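Local structure of RsbT co-antagonist protein RsbRA (Bacillus subtilis, 2BNL) at residues 49-60 against 119-127; 6-14 against 94-102. The protein acts in the stressosome as a positive regulator of sigma-B under salt and heat stress, stimulating RsbT kinase activity toward RsbS in vitro, with this chain its N-terminal domain. All blocks are in the same frame, centred on the assembly; numbering follows the deposited sequence.

Interaction 1: 49-60 against 119-127; sequences YIDILLLSVKDE and FFSPINTEI
Ile123 is the bump at the centre of this contact: its CD1 enters a hollow walled by Ser56 CB, 3.5 Å away, and Leu53 CD2, while its CG2 meets Ile52 CG2 as the two side chains slide past each other in opposite directions. Leu53 is in turn a knob between aromatic rings, with CD1 3.6 Å from Phe120 CE1 and CD2 lying over the rim of one face of Tyr49, one helical turn earlier. The rim of the Phe119 ring fits against the backbone carbonyl of Leu53, whose O lies in the ring plane, 3.4 Å from Phe119 CZ. This joins helix 39-54 to helix 109-135, whose short segments cross at 125°, inside the all-helical domain of the globin clan. Tyr49, CG anti to its nitrogen (chi1 -171°), reaches across so that OH gives Asn124 OD1 a 2.7 Å bond on a lone pair, ring and amide only 18° from coplanar; a water links the same OH to Asn124 ND2. Ile127 CD1 meets that ring at its edge, 3.6 Å from Tyr49 CE1. Farther along, Glu60 folds over Pro122, OE1 3.4 Å from Pro122 CB, and Lys82 of the second subunit salt-bridges both Glu60 and Glu126.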
# COMPACT_ATOMS: atom_id res chain seq x y z
N TYR A 49 -15.15 -2.93 5.73
CA TYR A 49 -13.96 -1.97 5.78
C TYR A 49 -14.20 -0.70 6.56
O TYR A 49 -13.40 -0.30 7.41
CB TYR A 49 -13.59 -1.59 4.39
CG TYR A 49 -12.33 -0.82 4.26
CD1 TYR A 49 -11.10 -1.39 4.56
CD2 TYR A 49 -12.34 0.46 3.80
CE1 TYR A 49 -9.90 -0.70 4.39
CE2 TYR A 49 -11.11 1.17 3.65
CZ TYR A 49 -9.90 0.57 3.94
OH TYR A 49 -8.75 1.27 3.71
N ILE A 50 -15.34 -0.04 6.29
CA ILE A 50 -15.67 1.13 7.08
C ILE A 50 -15.72 0.80 8.62
O ILE A 50 -15.31 1.63 9.43
CB ILE A 50 -17.02 1.82 6.64
CG1 ILE A 50 -16.95 2.33 5.22
CG2 ILE A 50 -17.31 3.21 7.36
CD1 ILE A 50 -18.39 2.59 4.40
N ASP A 51 -16.30 -0.33 8.98
CA ASP A 51 -16.43 -0.77 10.37
C ASP A 51 -15.02 -0.93 10.99
O ASP A 51 -14.84 -0.55 12.12
CB ASP A 51 -17.13 -2.10 10.49
CG ASP A 51 -18.65 -2.00 10.37
OD1 ASP A 51 -19.19 -0.90 10.18
OD2 ASP A 51 -19.26 -3.07 10.49
N ILE A 52 -14.07 -1.44 10.22
CA ILE A 52 -12.63 -1.43 10.59
C ILE A 52 -12.07 -0.04 10.86
O ILE A 52 -11.45 0.20 11.91
CB ILE A 52 -11.74 -2.20 9.60
CG1 ILE A 52 -12.07 -3.71 9.65
CG2 ILE A 52 -10.28 -1.89 9.81
CD1 ILE A 52 -11.79 -4.47 8.34
N LEU A 53 -12.38 0.88 9.98
CA LEU A 53 -11.90 2.22 10.11
C LEU A 53 -12.43 2.83 11.38
O LEU A 53 -11.67 3.48 12.11
CB LEU A 53 -12.29 3.05 8.87
CG LEU A 53 -11.81 2.61 7.52
CD1 LEU A 53 -12.34 3.59 6.45
CD2 LEU A 53 -10.39 2.38 7.37
N LEU A 54 -13.72 2.63 11.66
CA LEU A 54 -14.39 3.27 12.81
C LEU A 54 -13.84 2.75 14.20
O LEU A 54 -14.01 3.40 15.19
CB LEU A 54 -15.92 3.13 12.65
CG LEU A 54 -16.46 4.06 11.54
CD1 LEU A 54 -17.93 3.80 11.39
CD2 LEU A 54 -16.19 5.61 11.79
N LEU A 55 -13.22 1.57 14.20
CA LEU A 55 -12.53 0.97 15.35
C LEU A 55 -11.09 1.39 15.46
O LEU A 55 -10.48 1.09 16.42
CB LEU A 55 -12.58 -0.56 15.22
CG LEU A 55 -13.95 -1.20 15.35
CD1 LEU A 55 -13.88 -2.69 14.87
CD2 LEU A 55 -14.44 -1.12 16.81
N SER A 56 -10.56 2.06 14.45
CA SER A 56 -9.08 2.30 14.26
C SER A 56 -8.54 3.70 14.52
O SER A 56 -7.52 4.14 13.92
CB SER A 56 -8.67 1.80 12.88
OG SER A 56 -8.95 0.43 12.75
N VAL A 57 -9.22 4.48 15.37
CA VAL A 57 -8.80 5.88 15.54
C VAL A 57 -7.34 5.99 16.14
O VAL A 57 -6.63 6.89 15.80
CB VAL A 57 -9.81 6.73 16.39
CG1 VAL A 57 -9.72 6.44 17.84
CG2 VAL A 57 -9.64 8.19 16.15
N LYS A 58 -6.97 5.03 16.97
CA LYS A 58 -5.67 4.98 17.60
C LYS A 58 -4.70 4.30 16.66
O LYS A 58 -3.66 4.85 16.30
CB LYS A 58 -5.77 4.26 18.92
CG LYS A 58 -4.46 4.27 19.73
CD LYS A 58 -4.58 3.38 20.97
CE LYS A 58 -3.20 3.34 21.68
NZ LYS A 58 -3.18 3.59 23.14
N ASP A 59 -5.06 3.09 16.21
CA ASP A 59 -4.19 2.27 15.39
C ASP A 59 -5.02 1.09 14.93
O ASP A 59 -6.22 0.96 15.27
CB ASP A 59 -2.88 1.84 16.11
CG ASP A 59 -3.07 1.14 17.33
OD1 ASP A 59 -4.01 0.35 17.51
OD2 ASP A 59 -2.28 1.42 18.23
N GLU A 60 -4.32 0.18 14.26
CA GLU A 60 -4.90 -1.01 13.69
C GLU A 60 -5.16 -2.20 14.63
O GLU A 60 -5.71 -3.26 14.21
CB GLU A 60 -4.04 -1.44 12.48
CG GLU A 60 -2.77 -2.12 12.86
CD GLU A 60 -1.62 -1.23 13.03
OE1 GLU A 60 -1.80 -0.06 13.45
OE2 GLU A 60 -0.52 -1.65 12.57
N PHE A 119 -3.69 7.71 8.91
CA PHE A 119 -4.83 6.90 9.37
C PHE A 119 -4.92 5.54 8.67
O PHE A 119 -5.06 4.51 9.32
CB PHE A 119 -6.08 7.71 9.25
CG PHE A 119 -7.30 7.00 9.67
CD1 PHE A 119 -7.51 6.68 10.97
CD2 PHE A 119 -8.19 6.50 8.69
CE1 PHE A 119 -8.72 5.98 11.37
CE2 PHE A 119 -9.29 5.79 9.05
CZ PHE A 119 -9.60 5.55 10.39
N PHE A 120 -4.87 5.52 7.33
CA PHE A 120 -5.15 4.35 6.54
C PHE A 120 -3.98 3.41 6.39
O PHE A 120 -4.19 2.20 6.35
CB PHE A 120 -5.55 4.83 5.12
CG PHE A 120 -6.98 5.21 5.01
CD1 PHE A 120 -7.96 4.24 4.85
CD2 PHE A 120 -7.40 6.54 5.18
CE1 PHE A 120 -9.34 4.65 4.70
CE2 PHE A 120 -8.79 6.86 5.06
CZ PHE A 120 -9.71 5.91 4.85
N SER A 121 -2.75 3.95 6.28
CA SER A 121 -1.58 3.13 5.94
C SER A 121 -1.41 1.89 6.88
O SER A 121 -1.42 0.79 6.41
CB SER A 121 -0.24 3.95 5.89
OG SER A 121 0.75 3.14 5.31
N PRO A 122 -1.38 2.09 8.20
CA PRO A 122 -1.27 0.88 9.10
C PRO A 122 -2.46 -0.14 9.06
O PRO A 122 -2.29 -1.34 9.26
CB PRO A 122 -1.11 1.52 10.49
CG PRO A 122 -1.66 2.91 10.40
CD PRO A 122 -1.51 3.36 8.94
N ILE A 123 -3.66 0.38 8.82
CA ILE A 123 -4.82 -0.49 8.60
C ILE A 123 -4.67 -1.32 7.37
O ILE A 123 -4.76 -2.55 7.38
CB ILE A 123 -6.10 0.34 8.46
CG1 ILE A 123 -6.36 1.13 9.70
CG2 ILE A 123 -7.27 -0.53 8.11
CD1 ILE A 123 -7.49 2.30 9.61
N ASN A 124 -4.37 -0.65 6.25
CA ASN A 124 -4.20 -1.39 4.99
C ASN A 124 -3.07 -2.37 4.99
O ASN A 124 -3.20 -3.43 4.40
CB ASN A 124 -4.03 -0.42 3.76
CG ASN A 124 -5.27 0.42 3.52
OD1 ASN A 124 -6.38 0.04 3.99
ND2 ASN A 124 -5.11 1.53 2.83
N THR A 125 -1.94 -2.00 5.57
CA THR A 125 -0.76 -2.93 5.68
C THR A 125 -1.13 -4.18 6.49
O THR A 125 -0.74 -5.28 6.18
CB THR A 125 0.49 -2.28 6.24
OG1 THR A 125 0.27 -1.85 7.59
CG2 THR A 125 0.99 -1.17 5.36
N GLU A 126 -1.95 -4.00 7.49
CA GLU A 126 -2.37 -5.10 8.36
C GLU A 126 -3.36 -5.97 7.57
O GLU A 126 -3.40 -7.18 7.69
CB GLU A 126 -3.07 -4.53 9.56
CG GLU A 126 -3.29 -5.54 10.66
CD GLU A 126 -1.97 -6.18 11.12
OE1 GLU A 126 -1.01 -5.41 11.21
OE2 GLU A 126 -1.92 -7.44 11.24
N ILE A 127 -4.25 -5.35 6.84
CA ILE A 127 -5.05 -6.13 5.92
C ILE A 127 -4.22 -6.97 4.92
O ILE A 127 -4.52 -8.19 4.68
CB ILE A 127 -6.16 -5.26 5.20
CG1 ILE A 127 -7.19 -4.69 6.17
CG2 ILE A 127 -6.82 -6.06 4.03
CD1 ILE A 127 -8.05 -3.61 5.58
O HOH W 1 -7.48 2.90 1.87
O HOH W 2 -5.42 3.91 12.16

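Interaction 2: 6-14 against 94-102; sequences TVYQFIAEN and RLYTKMNDK
Helix 6-13 and helix 94-100 run almost perpendicular, their short axes 11.7 Å apart at closest approach and their directions 91° apart, with Phe10 and Met99 nearest each other by CA. The ring of Phe10 is the main inserted group. Its CG lies anti to the backbone nitrogen (chi1 -175°), which carries the ring out to the facing helix, where Met99, a selenomethionine here, lies across one face. Met99 CG stands 3.5 Å from the ring centroid and only 8° off the normal, a CH-pi contact over the centre; SE is farther out at 4.4 Å and oblique, a Met-aromatic contact. A bend at chi3 of Met99 brings CE back to the root of the ring, 3.8 Å from Phe10 CB. Leu95 CD1 touches Phe10 CE2 obliquely at 3.7 Å, and the other branch, CD2, meets Val7 CG1 and Ile11 CG1 at a looser 4.4 Å.

The opposite face of Phe10 is covered from its own segment. Asn14 ND2 sits over the ring centre, held there by a 2.8 Å bond from Asn14 ND2 to Phe10 O. At the rim, Lys102 CD lies in the ring plane, although this lysine is poorly ordered. One water accepts from Asn14 ND2 and Lys102 NZ and donates to Glu13 OE1. Behind the contact, Ile11 and Leu95 both pack on Leu18 of helix 15-30.

No direct hydrogen bond joins the two segments, so apolar packing and weak aromatic contacts hold helix 5-13 against helix 81-100 in this globin-clan domain, with the polar groups meeting through water at the outer margin. Glu13 and Lys102 have opposite charges, but their separation and the lysine's disorder suggest that any electrostatic attraction is modest.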
# COMPACT_ATOMS: atom_id res chain seq x y z
N THR A 6 -9.35 14.37 12.54
CA THR A 6 -9.93 15.02 11.36
C THR A 6 -10.48 14.00 10.32
O THR A 6 -11.60 14.10 9.89
CB THR A 6 -8.88 16.03 10.69
OG1 THR A 6 -8.58 17.05 11.63
CG2 THR A 6 -9.55 16.74 9.48
N VAL A 7 -9.68 13.00 9.95
CA VAL A 7 -10.08 12.02 9.00
C VAL A 7 -11.17 11.16 9.61
O VAL A 7 -12.18 10.87 8.99
CB VAL A 7 -8.85 11.20 8.51
CG1 VAL A 7 -9.23 9.96 7.73
CG2 VAL A 7 -7.89 12.15 7.67
N TYR A 8 -10.94 10.70 10.84
CA TYR A 8 -11.96 9.83 11.49
C TYR A 8 -13.32 10.49 11.48
O TYR A 8 -14.33 9.87 11.11
CB TYR A 8 -11.50 9.44 12.95
CG TYR A 8 -12.44 8.49 13.66
CD1 TYR A 8 -12.17 7.10 13.67
CD2 TYR A 8 -13.66 8.93 14.16
CE1 TYR A 8 -13.01 6.23 14.27
CE2 TYR A 8 -14.57 8.04 14.75
CZ TYR A 8 -14.22 6.70 14.81
OH TYR A 8 -15.07 5.78 15.33
N GLN A 9 -13.37 11.76 11.91
CA GLN A 9 -14.61 12.51 11.93
C GLN A 9 -15.31 12.65 10.59
O GLN A 9 -16.50 12.53 10.49
CB GLN A 9 -14.38 13.84 12.57
CG GLN A 9 -15.34 14.90 12.10
CD GLN A 9 -15.10 16.31 12.70
OE1 GLN A 9 -13.98 16.92 12.67
NE2 GLN A 9 -16.15 16.82 13.23
N PHE A 10 -14.54 12.82 9.52
CA PHE A 10 -15.12 12.91 8.24
C PHE A 10 -15.71 11.58 7.84
O PHE A 10 -16.81 11.52 7.33
CB PHE A 10 -14.09 13.44 7.21
CG PHE A 10 -14.68 13.67 5.88
CD1 PHE A 10 -15.14 14.93 5.51
CD2 PHE A 10 -14.86 12.62 4.99
CE1 PHE A 10 -15.73 15.11 4.25
CE2 PHE A 10 -15.46 12.80 3.75
CZ PHE A 10 -15.89 14.03 3.37
N ILE A 11 -15.03 10.48 8.10
CA ILE A 11 -15.59 9.16 7.83
C ILE A 11 -16.83 8.95 8.62
O ILE A 11 -17.84 8.53 8.02
CB ILE A 11 -14.58 8.02 8.06
CG1 ILE A 11 -13.37 8.22 7.14
CG2 ILE A 11 -15.26 6.58 7.96
CD1 ILE A 11 -12.12 7.42 7.69
N ALA A 12 -16.82 9.24 9.96
CA ALA A 12 -17.99 9.06 10.80
C ALA A 12 -19.21 9.84 10.28
O ALA A 12 -20.31 9.30 10.34
CB ALA A 12 -17.71 9.43 12.23
N GLU A 13 -19.01 11.06 9.75
CA GLU A 13 -20.08 11.93 9.30
C GLU A 13 -20.56 11.67 7.88
O GLU A 13 -21.54 12.20 7.52
CB GLU A 13 -19.66 13.41 9.41
CG GLU A 13 -19.56 13.76 10.83
CD GLU A 13 -18.78 15.02 11.10
OE1 GLU A 13 -18.24 15.65 10.13
OE2 GLU A 13 -18.66 15.34 12.34
N ASN A 14 -19.89 10.78 7.15
CA ASN A 14 -20.15 10.58 5.71
C ASN A 14 -20.21 9.13 5.37
O ASN A 14 -19.75 8.72 4.31
CB ASN A 14 -19.05 11.30 4.93
CG ASN A 14 -19.13 12.86 5.11
OD1 ASN A 14 -20.00 13.50 4.50
ND2 ASN A 14 -18.23 13.45 5.94
N ARG A 94 -10.10 8.35 -3.39
CA ARG A 94 -11.40 8.83 -3.57
C ARG A 94 -11.95 9.62 -2.40
O ARG A 94 -12.66 10.59 -2.60
CB ARG A 94 -12.30 7.71 -4.04
CG ARG A 94 -11.93 7.37 -5.52
CD ARG A 94 -12.84 6.34 -6.21
NE ARG A 94 -12.12 5.74 -7.36
CZ ARG A 94 -12.69 5.07 -8.37
NH1 ARG A 94 -14.01 4.94 -8.45
NH2 ARG A 94 -11.93 4.57 -9.33
N LEU A 95 -11.57 9.23 -1.20
CA LEU A 95 -11.90 9.97 0.00
C LEU A 95 -11.13 11.32 -0.02
O LEU A 95 -11.68 12.39 0.33
CB LEU A 95 -11.54 9.12 1.23
CG LEU A 95 -11.45 9.96 2.52
CD1 LEU A 95 -12.88 10.29 2.86
CD2 LEU A 95 -10.81 9.28 3.66
N TYR A 96 -9.87 11.30 -0.46
CA TYR A 96 -9.15 12.52 -0.66
C TYR A 96 -9.91 13.54 -1.54
O TYR A 96 -10.09 14.69 -1.17
CB TYR A 96 -7.73 12.27 -1.18
CG TYR A 96 -7.12 13.54 -1.71
CD1 TYR A 96 -6.58 14.51 -0.83
CD2 TYR A 96 -7.12 13.80 -3.07
CE1 TYR A 96 -6.04 15.65 -1.30
CE2 TYR A 96 -6.58 14.99 -3.55
CZ TYR A 96 -6.02 15.88 -2.65
OH TYR A 96 -5.46 16.99 -3.13
N THR A 97 -10.37 13.12 -2.68
CA THR A 97 -11.11 14.02 -3.62
C THR A 97 -12.34 14.62 -2.88
O THR A 97 -12.54 15.83 -2.93
CB THR A 97 -11.53 13.21 -4.82
OG1 THR A 97 -10.38 12.65 -5.45
CG2 THR A 97 -12.28 14.05 -5.89
N LYS A 98 -13.11 13.78 -2.14
CA LYS A 98 -14.23 14.25 -1.33
C LYS A 98 -13.82 15.28 -0.33
O LYS A 98 -14.40 16.38 -0.27
CB LYS A 98 -14.99 13.13 -0.57
CG LYS A 98 -15.69 12.08 -1.40
CD LYS A 98 -16.32 12.71 -2.67
CE LYS A 98 -17.31 11.80 -3.48
NZ LYS A 98 -17.56 12.53 -4.73
N MSE A 99 -12.84 14.94 0.49
CA MSE A 99 -12.40 15.84 1.55
C MSE A 99 -11.74 17.11 1.05
O MSE A 99 -11.90 18.19 1.63
CB MSE A 99 -11.41 15.10 2.47
CG MSE A 99 -12.11 14.07 3.28
SE MSE A 99 -10.92 13.33 4.70
CE MSE A 99 -10.88 15.02 5.95
N ASN A 100 -10.98 16.98 -0.04
CA ASN A 100 -10.18 18.06 -0.55
C ASN A 100 -11.05 19.14 -1.11
O ASN A 100 -10.69 20.33 -1.03
CB ASN A 100 -9.26 17.64 -1.69
CG ASN A 100 -8.27 18.73 -2.05
OD1 ASN A 100 -7.62 19.34 -1.17
ND2 ASN A 100 -8.06 18.90 -3.33
N ASP A 101 -12.17 18.73 -1.69
CA ASP A 101 -13.15 19.66 -2.18
C ASP A 101 -13.90 20.36 -1.08
O ASP A 101 -14.52 21.36 -1.30
CB ASP A 101 -13.98 19.01 -3.29
CG ASP A 101 -13.13 18.89 -4.57
OD1 ASP A 101 -12.75 19.99 -5.11
OD2 ASP A 101 -12.73 17.76 -4.97
N LYS A 102 -13.74 19.91 0.14
CA LYS A 102 -14.10 20.74 1.27
C LYS A 102 -12.77 21.28 1.81
O LYS A 102 -12.71 21.84 2.89
CB LYS A 102 -14.92 19.92 2.27
CG LYS A 102 -16.23 19.37 1.65
CD LYS A 102 -16.70 18.07 2.29
CE LYS A 102 -17.09 18.27 3.78
NZ LYS A 102 -18.15 17.28 4.25
O HOH W 3 -18.43 16.18 7.27

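The centres of interactions 1 and 2 lie about 15 Å apart, and their segments alternate along the chain: 6-14, 49-60, 94-102, 119-127. Each contact joins helices distant in sequence, with gaps of 59 and 80 residues, while helix 81-100 and helix 109-135, one from each contact, are consecutive. The two touch directly: Phe120 CE2 packs on Leu95 CD2 at 3.5 Å, Phe119 on Ile11, and Val57 on Tyr8, whose OH is probably hydrogen-bonded to Leu54 O. Interaction 1 is the more buried and nearer the chain centre; interaction 2 extends the same packing outward. Together they interlock four of the six helices of this globin-like domain. Both lie beside the second subunit, through Glu60 and Glu126 in interaction 1 and Tyr96 in segment 94-102.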